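Local coordinates for protein N-acylglucosamine 2-epimerase (Marinomonas mediterranea, PDB 5X32) that catalyses the reversible isomerization of D-mannose to D-fructose and, less efficiently, of D-lyxose to D-xylulose, at residues Thr104-Ala116 / Gly154-Thr166. Residues are numbered along the deposited sequence; the frame is centred on the assembly and turned at random.
Sequences TNLDETNHCYGLA and GLYLDEISSDWKT. With PO4 (phosphate ion), chain C.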
loop_
_atom_site.group_PDB
_atom_site.type_symbol
_atom_site.label_atom_id
_atom_site.label_comp_id
_atom_site.label_asym_id
_atom_site.label_seq_id
_atom_site.Cartn_x
_atom_site.Cartn_y
_atom_site.Cartn_z
ATOM N N THR A 104 24.414 -11.190 4.423
ATOM C CA THR A 104 24.804 -9.875 4.921
ATOM C C THR A 104 23.635 -8.879 5.020
ATOM O O THR A 104 22.828 -8.755 4.104
ATOM C CB THR A 104 25.887 -9.259 4.028
ATOM O OG1 THR A 104 27.017 -10.131 3.980
ATOM C CG2 THR A 104 26.323 -7.909 4.568
ATOM N N ASN A 105 23.553 -8.163 6.133
ATOM C CA ASN A 105 22.615 -7.057 6.229
ATOM C C ASN A 105 23.202 -5.773 5.676
ATOM O O ASN A 105 24.312 -5.377 6.039
ATOM C CB ASN A 105 22.174 -6.815 7.668
ATOM C CG ASN A 105 21.487 -8.009 8.285
ATOM O OD1 ASN A 105 21.142 -8.979 7.608
ATOM N ND2 ASN A 105 21.207 -7.902 9.568
ATOM N N LEU A 106 22.425 -5.105 4.822
ATOM C CA LEU A 106 22.853 -3.871 4.185
ATOM C C LEU A 106 22.347 -2.674 4.975
ATOM O O LEU A 106 23.041 -1.660 5.115
ATOM C CB LEU A 106 22.320 -3.785 2.766
ATOM C CG LEU A 106 22.765 -4.816 1.736
ATOM C CD1 LEU A 106 22.005 -4.561 0.453
ATOM C CD2 LEU A 106 24.268 -4.762 1.518
ATOM N N ASP A 107 21.115 -2.795 5.456
ATOM C CA ASP A 107 20.486 -1.741 6.230
ATOM C C ASP A 107 19.662 -2.321 7.370
ATOM O O ASP A 107 18.715 -3.093 7.131
ATOM C CB ASP A 107 19.611 -0.875 5.323
ATOM C CG ASP A 107 19.385 0.504 5.886
ATOM O OD1 ASP A 107 19.776 0.746 7.043
ATOM O OD2 ASP A 107 18.847 1.366 5.158
ATOM N N GLU A 108 20.004 -1.931 8.595
ATOM C CA GLU A 108 19.340 -2.467 9.769
ATOM C C GLU A 108 18.513 -1.398 10.471
ATOM O O GLU A 108 17.994 -1.622 11.565
ATOM C CB GLU A 108 20.371 -3.059 10.739
ATOM C CG GLU A 108 21.250 -4.124 10.107
ATOM C CD GLU A 108 22.149 -4.825 11.110
ATOM O OE1 GLU A 108 23.392 -4.761 10.962
ATOM O OE2 GLU A 108 21.600 -5.444 12.045
ATOM N N THR A 109 18.378 -0.242 9.830
ATOM C CA THR A 109 17.570 0.834 10.385
ATOM C C THR A 109 16.135 0.384 10.554
ATOM O O THR A 109 15.602 -0.364 9.738
ATOM C CB THR A 109 17.580 2.080 9.521
ATOM O OG1 THR A 109 18.922 2.556 9.388
ATOM C CG2 THR A 109 16.759 3.154 10.183
ATOM N N ASN A 110 15.530 0.820 11.646
ATOM C CA ASN A 110 14.149 0.509 11.934
ATOM C C ASN A 110 13.201 1.561 11.376
ATOM O O ASN A 110 13.189 2.711 11.813
ATOM C CB ASN A 110 13.971 0.357 13.430
ATOM C CG ASN A 110 14.644 -0.871 13.941
ATOM O OD1 ASN A 110 14.205 -1.996 13.665
ATOM N ND2 ASN A 110 15.740 -0.682 14.665
ATOM N N HIS A 111 12.436 1.166 10.368
ATOM C CA HIS A 111 11.452 2.054 9.775
ATOM C C HIS A 111 10.050 1.707 10.247
ATOM O O HIS A 111 9.647 0.551 10.195
ATOM C CB HIS A 111 11.529 1.974 8.261
ATOM C CG HIS A 111 12.789 2.546 7.696
ATOM N ND1 HIS A 111 12.862 3.822 7.175
ATOM C CD2 HIS A 111 14.033 2.021 7.580
ATOM C CE1 HIS A 111 14.095 4.056 6.759
ATOM N NE2 HIS A 111 14.823 2.976 6.987
ATOM N N CYS A 112 9.287 2.711 10.657
ATOM C CA CYS A 112 7.917 2.474 11.076
ATOM C C CYS A 112 7.107 1.894 9.916
ATOM O O CYS A 112 6.290 0.980 10.108
ATOM C CB CYS A 112 7.282 3.770 11.576
ATOM S SG CYS A 112 5.581 3.546 12.125
ATOM N N TYR A 113 7.390 2.395 8.710
ATOM C CA TYR A 113 6.774 1.895 7.484
ATOM C C TYR A 113 6.887 0.358 7.370
ATOM O O TYR A 113 5.885 -0.371 7.161
ATOM C CB TYR A 113 7.457 2.577 6.295
ATOM C CG TYR A 113 6.840 2.335 4.931
ATOM C CD1 TYR A 113 7.187 1.221 4.172
ATOM C CD2 TYR A 113 5.947 3.241 4.382
ATOM C CE1 TYR A 113 6.630 1.008 2.936
ATOM C CE2 TYR A 113 5.393 3.033 3.139
ATOM C CZ TYR A 113 5.735 1.918 2.424
ATOM O OH TYR A 113 5.185 1.710 1.192
ATOM N N GLY A 114 8.112 -0.123 7.587
ATOM C CA GLY A 114 8.408 -1.538 7.595
ATOM C C GLY A 114 7.583 -2.266 8.632
ATOM O O GLY A 114 6.951 -3.274 8.333
ATOM N N LEU A 115 7.566 -1.743 9.853
ATOM C CA LEU A 115 6.814 -2.381 10.931
ATOM C C LEU A 115 5.320 -2.498 10.585
ATOM O O LEU A 115 4.689 -3.525 10.865
ATOM C CB LEU A 115 7.007 -1.603 12.237
ATOM C CG LEU A 115 8.358 -1.791 12.942
ATOM C CD1 LEU A 115 8.354 -1.043 14.265
ATOM C CD2 LEU A 115 8.719 -3.263 13.144
ATOM N N ALA A 116 4.770 -1.461 9.952
ATOM C CA ALA A 116 3.384 -1.519 9.506
ATOM C C ALA A 116 3.226 -2.702 8.575
ATOM O O ALA A 116 2.334 -3.524 8.759
ATOM C CB ALA A 116 2.952 -0.203 8.814
ATOM N N GLY A 154 -0.379 11.697 18.834
ATOM C CA GLY A 154 -1.304 10.696 18.350
ATOM C C GLY A 154 -0.823 10.141 17.029
ATOM O O GLY A 154 -1.627 9.672 16.220
ATOM N N LEU A 155 0.491 10.187 16.815
ATOM C CA LEU A 155 1.088 9.696 15.581
ATOM C C LEU A 155 2.313 8.858 15.869
ATOM O O LEU A 155 2.803 8.838 16.992
ATOM C CB LEU A 155 1.458 10.868 14.673
ATOM C CG LEU A 155 0.237 11.600 14.120
ATOM C CD1 LEU A 155 0.604 12.916 13.444
ATOM C CD2 LEU A 155 -0.497 10.666 13.154
ATOM N N TYR A 156 2.820 8.181 14.842
ATOM C CA TYR A 156 4.070 7.437 14.943
ATOM C C TYR A 156 5.174 8.214 14.241
ATOM O O TYR A 156 4.968 8.773 13.158
ATOM C CB TYR A 156 3.945 6.062 14.310
ATOM C CG TYR A 156 3.038 5.088 15.009
ATOM C CD1 TYR A 156 3.516 4.273 16.026
ATOM C CD2 TYR A 156 1.706 4.960 14.635
ATOM C CE1 TYR A 156 2.694 3.359 16.652
ATOM C CE2 TYR A 156 0.874 4.052 15.256
ATOM C CZ TYR A 156 1.375 3.254 16.264
ATOM O OH TYR A 156 0.547 2.348 16.885
ATOM N N LEU A 157 6.345 8.262 14.859
ATOM C CA LEU A 157 7.502 8.822 14.180
ATOM C C LEU A 157 8.030 7.852 13.093
ATOM O O LEU A 157 7.527 6.732 12.930
ATOM C CB LEU A 157 8.574 9.188 15.199
ATOM C CG LEU A 157 9.162 8.098 16.075
ATOM C CD1 LEU A 157 10.400 7.517 15.418
ATOM C CD2 LEU A 157 9.490 8.710 17.391
ATOM N N ASP A 158 9.030 8.278 12.335
ATOM C CA ASP A 158 9.324 7.535 11.135
ATOM C C ASP A 158 10.389 6.468 11.327
ATOM O O ASP A 158 10.144 5.293 11.041
ATOM C CB ASP A 158 9.735 8.495 10.019
ATOM C CG ASP A 158 10.025 7.774 8.713
ATOM O OD1 ASP A 158 9.396 6.716 8.460
ATOM O OD2 ASP A 158 10.869 8.266 7.931
ATOM N N GLU A 159 11.564 6.858 11.804
ATOM C CA GLU A 159 12.639 5.889 11.908
ATOM C C GLU A 159 13.558 6.103 13.107
ATOM O O GLU A 159 13.832 7.235 13.520
ATOM C CB GLU A 159 13.446 5.854 10.610
ATOM C CG GLU A 159 14.199 7.111 10.294
ATOM C CD GLU A 159 15.357 6.849 9.359
ATOM O OE1 GLU A 159 16.460 6.504 9.847
ATOM O OE2 GLU A 159 15.153 6.969 8.133
ATOM N N ILE A 160 13.998 4.980 13.664
ATOM C CA ILE A 160 15.058 4.921 14.664
ATOM C C ILE A 160 16.232 4.070 14.147
ATOM O O ILE A 160 16.028 3.111 13.398
ATOM C CB ILE A 160 14.519 4.310 15.977
ATOM C CG1 ILE A 160 13.184 4.958 16.356
ATOM C CG2 ILE A 160 15.538 4.415 17.094
ATOM C CD1 ILE A 160 12.281 4.064 17.179
ATOM N N SER A 161 17.452 4.371 14.581
ATOM C CA SER A 161 18.614 3.628 14.099
ATOM C C SER A 161 18.575 2.184 14.608
ATOM O O SER A 161 17.709 1.830 15.404
ATOM C CB SER A 161 19.902 4.316 14.536
ATOM O OG SER A 161 19.975 4.356 15.947
ATOM N N SER A 162 19.492 1.345 14.132
ATOM C CA SER A 162 19.466 -0.078 14.498
ATOM C C SER A 162 19.698 -0.329 15.989
ATOM O O SER A 162 19.088 -1.230 16.563
ATOM C CB SER A 162 20.504 -0.870 13.689
ATOM O OG SER A 162 21.741 -0.181 13.615
ATOM N N ASP A 163 20.561 0.482 16.603
ATOM C CA ASP A 163 20.877 0.392 18.040
ATOM C C ASP A 163 19.693 0.750 18.950
ATOM O O ASP A 163 19.721 0.453 20.147
ATOM C CB ASP A 163 22.108 1.250 18.378
ATOM C CG ASP A 163 21.969 2.701 17.943
ATOM O OD1 ASP A 163 23.022 3.363 17.793
ATOM O OD2 ASP A 163 20.830 3.179 17.727
ATOM N N TRP A 164 18.699 1.425 18.364
ATOM C CA TRP A 164 17.511 1.994 19.024
ATOM C C TRP A 164 17.817 3.317 19.721
ATOM O O TRP A 164 17.022 3.780 20.539
ATOM C CB TRP A 164 16.911 1.029 20.051
ATOM C CG TRP A 164 16.267 -0.203 19.507
ATOM C CD1 TRP A 164 16.628 -1.491 19.788
ATOM C CD2 TRP A 164 15.116 -0.289 18.654
ATOM N NE1 TRP A 164 15.802 -2.369 19.136
ATOM C CE2 TRP A 164 14.862 -1.660 18.436
ATOM C CE3 TRP A 164 14.290 0.652 18.043
ATOM C CZ2 TRP A 164 13.814 -2.109 17.632
ATOM C CZ3 TRP A 164 13.249 0.204 17.244
ATOM C CH2 TRP A 164 13.022 -1.164 17.047
ATOM N N LYS A 165 18.932 3.954 19.375
ATOM C CA LYS A 165 19.393 5.082 20.185
ATOM C C LYS A 165 19.241 6.440 19.526
ATOM O O LYS A 165 19.036 7.438 20.215
ATOM C CB LYS A 165 20.864 4.911 20.590
ATOM C CG LYS A 165 21.175 3.682 21.411
ATOM C CD LYS A 165 22.686 3.467 21.517
ATOM C CE LYS A 165 23.503 4.713 21.137
ATOM N NZ LYS A 165 24.953 4.542 21.500
ATOM N N THR A 166 19.360 6.489 18.206
ATOM C CA THR A 166 19.244 7.758 17.496
ATOM C C THR A 166 17.903 7.894 16.781
ATOM O O THR A 166 17.657 7.224 15.781
ATOM C CB THR A 166 20.371 7.924 16.455
ATOM O OG1 THR A 166 21.644 7.816 17.101
ATOM C CG2 THR A 166 20.263 9.263 15.750
HETATM P P PO4 C . 3.221 4.289 -0.575
HETATM O O1 PO4 C . 3.596 5.195 0.578
HETATM O O2 PO4 C . 3.711 4.909 -1.874
HETATM O O3 PO4 C . 1.721 4.073 -0.693
HETATM O O4 PO4 C . 3.876 2.959 -0.298
#
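Asn-110 lies flat against the indole of Trp-164. Its CB sits 3.4 Å from Ile-160 O, beside the rim of the indole. With CG anti to the carbonyl carbon (chi1 -69°), the amide is carried across the six-membered ring, its plane only 4° from that of the indole. CG approaches Trp-164 CH2 to 3.5 Å and OD1 lies near the same carbon, while ND2 rests over that face and donates to Ser-161 O at 3.3 Å. This donor stands above the carbonyl plane, and Trp-164 N, closing the type I turn Ser-161 to Trp-164, reaches the same oxygen from the opposite face. Ring and turn together thus fix the rotation of the amide.

Asn-110 and Ile-160 form an antiparallel hydrogen-bonded pair, with Asn-110 N to Ile-160 O at 2.9 Å and a reciprocal bond back to Asn-110 O. On the other face of the sheet, His-111 runs alongside Glu-159: CE1 comes within 3.4 Å of OE2, and CB of Glu-159 lies over the imidazole, which also stacks on Trp-98. Where helix 112-127 begins, Cys-112 N donates nearly straight to Asp-158 O (2.7 Å, 168°), and SG, anti to its own backbone N, meets Tyr-156 CB and lies obliquely to its ring. The next residue, Tyr-113, hydrogen-bonds through OH to a phosphate, probably from the crystallisation liquor, which His-178 also binds. Strand 104-111 running directly into a helix, paired with strand 155-160 beyond helices 112-127 and 133-147, fits the helix-connecting sheets of the (alpha/alpha)6 barrel of the N-acylglucosamine 2-epimerase family.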